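Local structure of N-acetylglucosaminidase (Paenibacillus barengoltzii, 6INX) at residues A[53-56]-A[57-60]; A[218-222]-A[223-227]; A[263-266]-A[267-270]. The protein probably cleaves glycosidic bonds of N-acetylglucosamine-containing glycans, as a family 18 glycoside hydrolase built on a TIM barrel. All blocks are in the same frame, centred on the assembly; numbering follows the deposited sequence.

Contact 1 of 3, residues A[53-56]-A[57-60]; sequences LPEL and KREN
One short helix of a beta-alpha-beta crossover in the TIM barrel, 53-59 between the parallel strands 29-38 and 64-70, is built here by Leu-53 to Leu-56 meeting Lys-57 to Asn-60 one turn on. Four successive i to i+4 backbone bonds run through it, from Lys-57 N to Leu-53 O at 3.0 Å down to Asn-60 N on Leu-56 O. Asn-60 has already left helical geometry, yet its N-H still closes the last turn; its side chain grips the surroundings instead, ND2 giving to Leu-24 O and OD1 accepting from Asp-62 N. The leucines form the buried side, Leu-53 against Ala-102 and Leu-103, Leu-56 against Leu-19 and Leu-24. Lys-57 lays its aliphatic part along the helix, CG 3.5 Å from Leu-53 O, before bending away to bond Leu-63 O through NZ. On the outer side two acids meet. Glu-55 holds CG anti to its backbone N (chi1 172°) and then bends at chi2, which brings its carboxylate up beside Glu-59. The two chains pass at a slant, with Glu-59 OE1 3.3 Å from Glu-55 CG and 3.4 Å from Glu-55 OE1, their carboxylate planes turned 61° apart. If both are ionised the closeness is probably a cost, and may raise the proton affinity of one; the side chain of Lys-21 touches Glu-59 from the neighbouring helix 21-24. Arg-58 reaches outward, its CB 3.8 Å from Glu-55 OE1 but its NE 5.3 Å from that oxygen, too far for a salt bridge. A water lies in the guanidinium plane at its edge, accepting from Arg-58 NE at 2.7 Å and giving a weak bond to Pro-54 O.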
ATOM      1  N   LEU A  53      -9.751  36.402 -16.081  1.00 16.78           N
ATOM      2  CA  LEU A  53      -9.818  35.316 -17.056  1.00 19.86           C
ATOM      3  C   LEU A  53      -9.993  35.764 -18.505  1.00 17.23           C
ATOM      4  O   LEU A  53      -9.310  35.198 -19.376  1.00 18.47           O
ATOM      5  CB  LEU A  53     -10.862  34.273 -16.637  1.00 19.28           C
ATOM      6  CG  LEU A  53     -10.682  33.676 -15.241  1.00 18.82           C
ATOM      7  CD1 LEU A  53     -11.693  32.555 -15.048  1.00 19.27           C
ATOM      8  CD2 LEU A  53      -9.254  33.183 -15.011  1.00 19.56           C
ATOM      9  N   PRO A  54     -10.864  36.729 -18.841  1.00 19.71           N
ATOM     10  CA  PRO A  54     -10.942  37.164 -20.246  1.00 19.18           C
ATOM     11  C   PRO A  54      -9.610  37.592 -20.836  1.00 18.58           C
ATOM     12  O   PRO A  54      -9.337  37.289 -22.003  1.00 20.15           O
ATOM     13  CB  PRO A  54     -11.958  38.312 -20.202  1.00 19.17           C
ATOM     14  CG  PRO A  54     -12.851  37.956 -19.053  1.00 17.74           C
ATOM     15  CD  PRO A  54     -11.940  37.329 -18.027  1.00 16.54           C
ATOM     16  N   GLU A  55      -8.771  38.287 -20.065  1.00 16.96           N
ATOM     17  CA  GLU A  55      -7.475  38.707 -20.590  1.00 16.93           C
ATOM     18  C   GLU A  55      -6.554  37.518 -20.807  1.00 20.40           C
ATOM     19  O   GLU A  55      -5.784  37.492 -21.776  1.00 21.33           O
ATOM     20  CB  GLU A  55      -6.826  39.734 -19.659  1.00 22.81           C
ATOM     21  CG  GLU A  55      -5.377  40.088 -20.021  1.00 30.53           C
ATOM     22  CD  GLU A  55      -5.249  40.813 -21.361  1.00 35.75           C
ATOM     23  OE1 GLU A  55      -5.040  40.140 -22.393  1.00 38.02           O
ATOM     24  OE2 GLU A  55      -5.351  42.060 -21.384  1.00 43.51           O
ATOM     25  N   LEU A  56      -6.611  36.524 -19.916  1.00 18.73           N
ATOM     26  CA  LEU A  56      -5.805  35.325 -20.123  1.00 19.16           C
ATOM     27  C   LEU A  56      -6.224  34.610 -21.400  1.00 19.07           C
ATOM     28  O   LEU A  56      -5.375  34.140 -22.170  1.00 21.60           O
ATOM     29  CB  LEU A  56      -5.928  34.389 -18.914  1.00 18.61           C
ATOM     30  CG  LEU A  56      -5.520  34.953 -17.552  1.00 19.01           C
ATOM     31  CD1 LEU A  56      -5.589  33.858 -16.481  1.00 20.83           C
ATOM     32  CD2 LEU A  56      -4.138  35.582 -17.594  1.00 25.58           C
ATOM     33  N   LYS A  57      -7.532  34.519 -21.642  1.00 20.32           N
ATOM     34  CA  LYS A  57      -8.019  33.881 -22.857  1.00 19.63           C
ATOM     35  C   LYS A  57      -7.663  34.693 -24.092  1.00 22.43           C
ATOM     36  O   LYS A  57      -7.414  34.121 -25.157  1.00 23.71           O
ATOM     37  CB  LYS A  57      -9.530  33.692 -22.780  1.00 20.06           C
ATOM     38  CG  LYS A  57      -9.989  32.718 -21.714  1.00 28.66           C
ATOM     39  CD  LYS A  57     -11.478  32.448 -21.865  1.00 30.66           C
ATOM     40  CE  LYS A  57     -11.751  30.985 -22.160  1.00 33.20           C
ATOM     41  NZ  LYS A  57     -11.083  30.515 -23.406  1.00 33.82           N
ATOM     42  N   ARG A  58      -7.641  36.021 -23.971  1.00 23.48           N
ATOM     43  CA  ARG A  58      -7.222  36.857 -25.092  1.00 21.75           C
ATOM     44  C   ARG A  58      -5.761  36.600 -25.448  1.00 21.62           C
ATOM     45  O   ARG A  58      -5.401  36.554 -26.630  1.00 25.12           O
ATOM     46  CB  ARG A  58      -7.462  38.329 -24.750  1.00 23.01           C
ATOM     47  CG  ARG A  58      -7.154  39.311 -25.881  1.00 25.49           C
ATOM     48  CD  ARG A  58      -7.786  40.676 -25.615  1.00 23.42           C
ATOM     49  NE  ARG A  58      -9.242  40.581 -25.542  1.00 26.76           N
ATOM     50  CZ  ARG A  58     -10.050  40.638 -26.597  1.00 25.69           C
ATOM     51  NH1 ARG A  58      -9.548  40.810 -27.815  1.00 24.71           N
ATOM     52  NH2 ARG A  58     -11.361  40.528 -26.437  1.00 27.32           N
ATOM     53  N   GLU A  59      -4.913  36.390 -24.436  1.00 23.56           N
ATOM     54  CA  GLU A  59      -3.491  36.154 -24.681  1.00 21.59           C
ATOM     55  C   GLU A  59      -3.225  34.792 -25.320  1.00 25.04           C
ATOM     56  O   GLU A  59      -2.271  34.653 -26.096  1.00 24.52           O
ATOM     57  CB  GLU A  59      -2.699  36.311 -23.382  1.00 24.67           C
ATOM     58  CG  GLU A  59      -2.541  37.760 -22.931  1.00 28.88           C
ATOM     59  CD  GLU A  59      -1.952  37.880 -21.539  1.00 29.54           C
ATOM     60  OE1 GLU A  59      -2.600  38.493 -20.668  1.00 40.00           O
ATOM     61  OE2 GLU A  59      -0.842  37.362 -21.312  1.00 36.00           O
ATOM     62  N   ASN A  60      -4.023  33.775 -24.992  1.00 20.26           N
ATOM     63  CA  ASN A  60      -3.959  32.480 -25.672  1.00 21.14           C
ATOM     64  C   ASN A  60      -5.374  31.988 -25.921  1.00 22.63           C
ATOM     65  O   ASN A  60      -5.975  31.321 -25.070  1.00 20.06           O
ATOM     66  CB  ASN A  60      -3.162  31.441 -24.881  1.00 18.57           C
ATOM     67  CG  ASN A  60      -3.062  30.106 -25.616  1.00 20.85           C
ATOM     68  OD1 ASN A  60      -3.562  29.958 -26.734  1.00 22.34           O
ATOM     69  ND2 ASN A  60      -2.421  29.124 -24.987  1.00 17.98           N
TER
HETATM   70  O   HOH W   1     -10.407  40.396 -23.142  1.00 25.70           O

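Contact 2 of 3, residues A[218-222]-A[223-227]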
ATOM      1  N   ASN A 218      -1.972   1.576 -15.919  1.00 13.57           N
ATOM      2  CA  ASN A 218      -2.451   0.221 -16.152  1.00 13.10           C
ATOM      3  C   ASN A 218      -3.724  -0.079 -15.357  1.00 14.27           C
ATOM      4  O   ASN A 218      -4.659  -0.690 -15.889  1.00 14.49           O
ATOM      5  CB  ASN A 218      -1.330  -0.769 -15.845  1.00 17.98           C
ATOM      6  CG  ASN A 218      -0.268  -0.791 -16.929  1.00 24.06           C
ATOM      7  OD1 ASN A 218      -0.489  -0.299 -18.037  1.00 30.81           O
ATOM      8  ND2 ASN A 218       0.893  -1.354 -16.614  1.00 32.70           N
ATOM      9  N   LEU A 219      -3.791   0.349 -14.089  1.00 12.95           N
ATOM     10  CA  LEU A 219      -5.004   0.140 -13.295  1.00 12.66           C
ATOM     11  C   LEU A 219      -6.213   0.809 -13.938  1.00 12.53           C
ATOM     12  O   LEU A 219      -7.294   0.214 -14.037  1.00 13.81           O
ATOM     13  CB  LEU A 219      -4.812   0.707 -11.888  1.00 14.00           C
ATOM     14  CG  LEU A 219      -3.929  -0.032 -10.892  1.00 15.24           C
ATOM     15  CD1 LEU A 219      -3.879   0.752  -9.581  1.00 17.35           C
ATOM     16  CD2 LEU A 219      -4.449  -1.438 -10.664  1.00 21.56           C
ATOM     17  N   PHE A 220      -6.055   2.061 -14.364  1.00 12.30           N
ATOM     18  CA  PHE A 220      -7.188   2.794 -14.913  1.00 10.24           C
ATOM     19  C   PHE A 220      -7.585   2.277 -16.292  1.00 10.81           C
ATOM     20  O   PHE A 220      -8.773   2.248 -16.622  1.00 15.47           O
ATOM     21  CB  PHE A 220      -6.883   4.294 -14.920  1.00 12.66           C
ATOM     22  CG  PHE A 220      -7.123   4.950 -13.584  1.00 10.57           C
ATOM     23  CD1 PHE A 220      -8.312   5.616 -13.343  1.00 11.21           C
ATOM     24  CD2 PHE A 220      -6.193   4.856 -12.559  1.00 11.39           C
ATOM     25  CE1 PHE A 220      -8.561   6.198 -12.098  1.00 12.48           C
ATOM     26  CE2 PHE A 220      -6.436   5.441 -11.314  1.00 11.25           C
ATOM     27  CZ  PHE A 220      -7.621   6.115 -11.090  1.00 11.53           C
ATOM     28  N   VAL A 221      -6.612   1.877 -17.115  1.00 11.83           N
ATOM     29  CA  VAL A 221      -6.947   1.264 -18.400  1.00 12.13           C
ATOM     30  C   VAL A 221      -7.746  -0.014 -18.184  1.00 15.00           C
ATOM     31  O   VAL A 221      -8.779  -0.241 -18.825  1.00 15.19           O
ATOM     32  CB  VAL A 221      -5.671   1.001 -19.216  1.00 12.92           C
ATOM     33  CG1 VAL A 221      -5.995   0.152 -20.444  1.00 17.09           C
ATOM     34  CG2 VAL A 221      -5.035   2.307 -19.628  1.00 15.56           C
ATOM     35  N   ARG A 222      -7.279  -0.867 -17.266  1.00 13.66           N
ATOM     36  CA  ARG A 222      -7.980  -2.114 -16.987  1.00 15.82           C
ATOM     37  C   ARG A 222      -9.352  -1.870 -16.380  1.00 14.86           C
ATOM     38  O   ARG A 222     -10.258  -2.693 -16.552  1.00 17.23           O
ATOM     39  CB  ARG A 222      -7.130  -3.012 -16.092  1.00 19.01           C
ATOM     40  CG  ARG A 222      -6.074  -3.723 -16.896  1.00 25.04           C
ATOM     41  CD  ARG A 222      -4.964  -4.334 -16.074  1.00 31.75           C
ATOM     42  NE  ARG A 222      -3.753  -4.388 -16.890  1.00 37.72           N
ATOM     43  CZ  ARG A 222      -2.557  -3.981 -16.484  1.00 33.86           C
ATOM     44  NH1 ARG A 222      -2.396  -3.526 -15.248  1.00 37.33           N
ATOM     45  NH2 ARG A 222      -1.516  -4.055 -17.305  1.00 42.96           N
ATOM     46  N   ALA A 223      -9.526  -0.746 -15.687  1.00 15.69           N
ATOM     47  CA  ALA A 223     -10.819  -0.381 -15.131  1.00 14.52           C
ATOM     48  C   ALA A 223     -11.760   0.201 -16.178  1.00 17.16           C
ATOM     49  O   ALA A 223     -12.942   0.406 -15.881  1.00 18.11           O
ATOM     50  CB  ALA A 223     -10.625   0.602 -13.967  1.00 14.41           C
ATOM     51  N   GLY A 224     -11.272   0.474 -17.386  1.00 15.71           N
ATOM     52  CA  GLY A 224     -12.122   0.908 -18.472  1.00 14.94           C
ATOM     53  C   GLY A 224     -11.996   2.356 -18.904  1.00 15.12           C
ATOM     54  O   GLY A 224     -12.868   2.835 -19.637  1.00 18.10           O
ATOM     55  N   VAL A 225     -10.947   3.064 -18.505  1.00 14.79           N
ATOM     56  CA  VAL A 225     -10.714   4.435 -18.954  1.00 12.86           C
ATOM     57  C   VAL A 225      -9.935   4.371 -20.263  1.00 15.81           C
ATOM     58  O   VAL A 225      -8.849   3.772 -20.290  1.00 14.87           O
ATOM     59  CB  VAL A 225      -9.958   5.264 -17.914  1.00 12.79           C
ATOM     60  CG1 VAL A 225      -9.768   6.683 -18.436  1.00 14.53           C
ATOM     61  CG2 VAL A 225     -10.697   5.256 -16.579  1.00 14.40           C
ATOM     62  N   PRO A 226     -10.432   4.960 -21.342  1.00 14.44           N
ATOM     63  CA  PRO A 226      -9.674   4.956 -22.599  1.00 16.38           C
ATOM     64  C   PRO A 226      -8.354   5.694 -22.438  1.00 17.99           C
ATOM     65  O   PRO A 226      -8.275   6.718 -21.758  1.00 15.33           O
ATOM     66  CB  PRO A 226     -10.600   5.692 -23.574  1.00 18.08           C
ATOM     67  CG  PRO A 226     -11.969   5.616 -22.962  1.00 19.06           C
ATOM     68  CD  PRO A 226     -11.749   5.607 -21.475  1.00 17.18           C
ATOM     69  N   LYS A 227      -7.308   5.171 -23.088  1.00 17.17           N
ATOM     70  CA  LYS A 227      -5.996   5.807 -22.993  1.00 16.61           C
ATOM     71  C   LYS A 227      -6.046   7.265 -23.428  1.00 15.96           C
ATOM     72  O   LYS A 227      -5.372   8.121 -22.842  1.00 18.00           O
ATOM     73  CB  LYS A 227      -4.997   5.049 -23.863  1.00 19.76           C
ATOM     74  CG  LYS A 227      -4.589   3.733 -23.278  1.00 26.39           C
ATOM     75  CD  LYS A 227      -3.264   3.316 -23.854  1.00 27.87           C
ATOM     76  CE  LYS A 227      -2.409   2.719 -22.783  1.00 32.24           C
ATOM     77  NZ  LYS A 227      -3.099   1.597 -22.089  1.00 40.12           N
TER
HETATM   78  O   HOH W   2      -1.893   0.157 -20.388  1.00 39.62           O
HETATM   79  O   HOH W   3      -9.434   1.174 -21.211  1.00 21.36           O
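Phe-220 and Val-225 make the tight half of this helix end. They lie side by side and point the same way, Val-225 CG2 sitting at the edge of the ring 4.0 Å from Phe-220 CD1. Ile-165 and Leu-182 press on the phenylalanine, Val-180 and Ile-230 on the valine, so the pair is sunk between helix 162-166 and the barrel strands 179-183 and 230-235. Ala-223 adds to this side, its CB 3.4 Å from Leu-219 O. What brings the valine back to the phenylalanine is a Schellman motif closing helix 213-222: Val-225 N reaches Phe-220 O at 3.0 Å over a nearly straight bond (166° at the hydrogen), while Gly-224 N meets Val-221 O from above its carbonyl plane. Gly-224 takes a positive phi of 109°, where a CB would jam against the preceding carbonyl oxygen. The other side is bathed in water. One water gives to both Val-221 O and Val-225 O, linking the two carbonyls across the turn. Lys-227 doubles back, bent at chi3 and chi4, and lies obliquely over Val-221, its NZ 3.2 Å and its CG 3.9 Å from Val-221 CG2. A second water donates to Asn-218 OD1 at 2.8 Å and accepts from Lys-227 NZ at a doubtfully short 2.5 Å. Cut back to an alanine, this residue would probably leave that water without its second partner and Val-221 CG2 without its cover.

Contact 3 of 3, residues A[263-266]-A[267-270]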
ATOM      1  N   PRO A 263      10.583  20.700   0.390  1.00 13.94           N
ATOM      2  CA  PRO A 263      10.709  21.967  -0.335  1.00 13.99           C
ATOM      3  C   PRO A 263      10.053  21.897  -1.709  1.00 13.83           C
ATOM      4  O   PRO A 263      10.000  20.846  -2.351  1.00 15.73           O
ATOM      5  CB  PRO A 263      12.228  22.151  -0.457  1.00 15.51           C
ATOM      6  CG  PRO A 263      12.809  21.290   0.647  1.00 19.95           C
ATOM      7  CD  PRO A 263      11.887  20.128   0.774  1.00 16.00           C
ATOM      8  N   ASP A 264       9.538  23.039  -2.168  1.00 13.65           N
ATOM      9  CA  ASP A 264       9.116  23.104  -3.559  1.00 12.05           C
ATOM     10  C   ASP A 264      10.333  23.141  -4.477  1.00 12.60           C
ATOM     11  O   ASP A 264      11.481  23.238  -4.027  1.00 15.25           O
ATOM     12  CB  ASP A 264       8.142  24.262  -3.813  1.00 12.94           C
ATOM     13  CG  ASP A 264       8.754  25.639  -3.594  1.00 18.86           C
ATOM     14  OD1 ASP A 264       9.988  25.786  -3.517  1.00 19.24           O
ATOM     15  OD2 ASP A 264       7.964  26.606  -3.510  1.00 22.29           O
ATOM     16  N   PHE A 265      10.088  23.052  -5.784  1.00 13.83           N
ATOM     17  CA  PHE A 265      11.222  22.979  -6.699  1.00 12.26           C
ATOM     18  C   PHE A 265      12.087  24.236  -6.634  1.00 13.76           C
ATOM     19  O   PHE A 265      13.312  24.150  -6.755  1.00 14.98           O
ATOM     20  CB  PHE A 265      10.793  22.668  -8.132  1.00 14.50           C
ATOM     21  CG  PHE A 265      11.952  22.365  -9.033  1.00 12.77           C
ATOM     22  CD1 PHE A 265      12.560  21.124  -8.999  1.00 13.50           C
ATOM     23  CD2 PHE A 265      12.470  23.337  -9.872  1.00 17.26           C
ATOM     24  CE1 PHE A 265      13.642  20.836  -9.806  1.00 15.30           C
ATOM     25  CE2 PHE A 265      13.557  23.057 -10.690  1.00 17.19           C
ATOM     26  CZ  PHE A 265      14.142  21.803 -10.653  1.00 16.84           C
ATOM     27  N   THR A 266      11.471  25.410  -6.461  1.00 14.28           N
ATOM     28  CA  THR A 266      12.255  26.633  -6.258  1.00 15.88           C
ATOM     29  C   THR A 266      13.289  26.446  -5.155  1.00 18.87           C
ATOM     30  O   THR A 266      14.481  26.726  -5.341  1.00 14.73           O
ATOM     31  CB  THR A 266      11.326  27.786  -5.877  1.00 17.70           C
ATOM     32  OG1 THR A 266      10.277  27.895  -6.840  1.00 18.03           O
ATOM     33  CG2 THR A 266      12.114  29.103  -5.807  1.00 18.11           C
ATOM     34  N   GLU A 267      12.838  25.958  -3.997  1.00 17.52           N
ATOM     35  CA  GLU A 267      13.714  25.799  -2.842  1.00 17.32           C
ATOM     36  C   GLU A 267      14.694  24.647  -3.033  1.00 19.70           C
ATOM     37  O   GLU A 267      15.837  24.722  -2.568  1.00 18.14           O
ATOM     38  CB  GLU A 267      12.867  25.572  -1.592  1.00 19.09           C
ATOM     39  CG  GLU A 267      12.296  26.844  -1.016  1.00 28.05           C
ATOM     40  CD  GLU A 267      13.336  27.936  -0.935  1.00 32.32           C
ATOM     41  OE1 GLU A 267      13.235  28.924  -1.698  1.00 34.21           O
ATOM     42  OE2 GLU A 267      14.266  27.791  -0.115  1.00 30.22           O
ATOM     43  N   LEU A 268      14.270  23.571  -3.703  1.00 14.85           N
ATOM     44  CA  LEU A 268      15.191  22.472  -3.992  1.00 17.16           C
ATOM     45  C   LEU A 268      16.348  22.952  -4.857  1.00 16.81           C
ATOM     46  O   LEU A 268      17.518  22.639  -4.592  1.00 15.76           O
ATOM     47  CB  LEU A 268      14.449  21.346  -4.708  1.00 16.84           C
ATOM     48  CG  LEU A 268      13.460  20.521  -3.894  1.00 16.41           C
ATOM     49  CD1 LEU A 268      12.680  19.616  -4.834  1.00 19.82           C
ATOM     50  CD2 LEU A 268      14.181  19.710  -2.824  1.00 17.21           C
ATOM     51  N   ALA A 269      16.035  23.702  -5.917  1.00 15.38           N
ATOM     52  CA  ALA A 269      17.085  24.225  -6.782  1.00 16.40           C
ATOM     53  C   ALA A 269      18.003  25.167  -6.016  1.00 18.89           C
ATOM     54  O   ALA A 269      19.224  25.155  -6.218  1.00 21.58           O
ATOM     55  CB  ALA A 269      16.455  24.931  -7.987  1.00 16.88           C
ATOM     56  N   ALA A 270      17.442  25.965  -5.109  1.00 18.75           N
ATOM     57  CA  ALA A 270      18.236  26.984  -4.425  1.00 18.42           C
ATOM     58  C   ALA A 270      19.089  26.404  -3.302  1.00 20.84           C
ATOM     59  O   ALA A 270      20.217  26.861  -3.080  1.00 21.65           O
ATOM     60  CB  ALA A 270      17.323  28.074  -3.869  1.00 23.53           C
TER
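Pro-263, at the end of strand 260-264, sets its ring against the first turn of helix 265-272: its CB is 3.7 Å from Glu-267 CB and 3.9 Å from Leu-268 CD2, the proline and leucine crossing at about a right angle. Asp-264 follows as the N-cap. Its CG stands between the backbone N and the carbonyl carbon (chi1 64°), turning OD1 back to take the N-H of Glu-267 at 2.9 Å, while its own carbonyl oxygen receives Leu-268 N at 2.8 Å. Phe-265 next carries the buried side, with CD1 4.4 Å from Leu-268 CD1 and its side chain also touching Arg-333 and Leu-334 of helix 333-341; its carbonyl accepts Ala-269 N. Thr-266 accepts Ala-270 N through O and ties outward, OG1 bonding to Arg-330 N and Cys-328 O in the loop beyond strand 320-324. The strand edges a five-stranded antiparallel sheet inserted between the last two barrel strands, as in family 18 enzymes with an alpha+beta insertion. The carboxylate accepts an amide of the first turn, near the positive end of the helix dipole, which would favour the ionised form of Asp-264, although Glu-267 OE1, 4.9 Å from Asp-264 OD1, may partly offset this.

In the fold
All three contacts are local, and each is only partly buried. Contacts 1 and 2 belong to the outer layer of the barrel, on helices that follow different strands, whereas contact 3 joins the inserted antiparallel sheet to a helix resting on the C-terminal helix 333-341. Contacts 2 and 3 lie on opposite sides of the chain's centre. Position along the helix sets the chemistry: contact 3 starts one with a side-chain acceptor, contact 2 ends one with a glycine and backbone bonds, and contact 1 takes in an entire short helix and the residue after it. Charge divides them too, with crowded acids in 1, a water-linked lysine in 2 and a capping aspartate in 3.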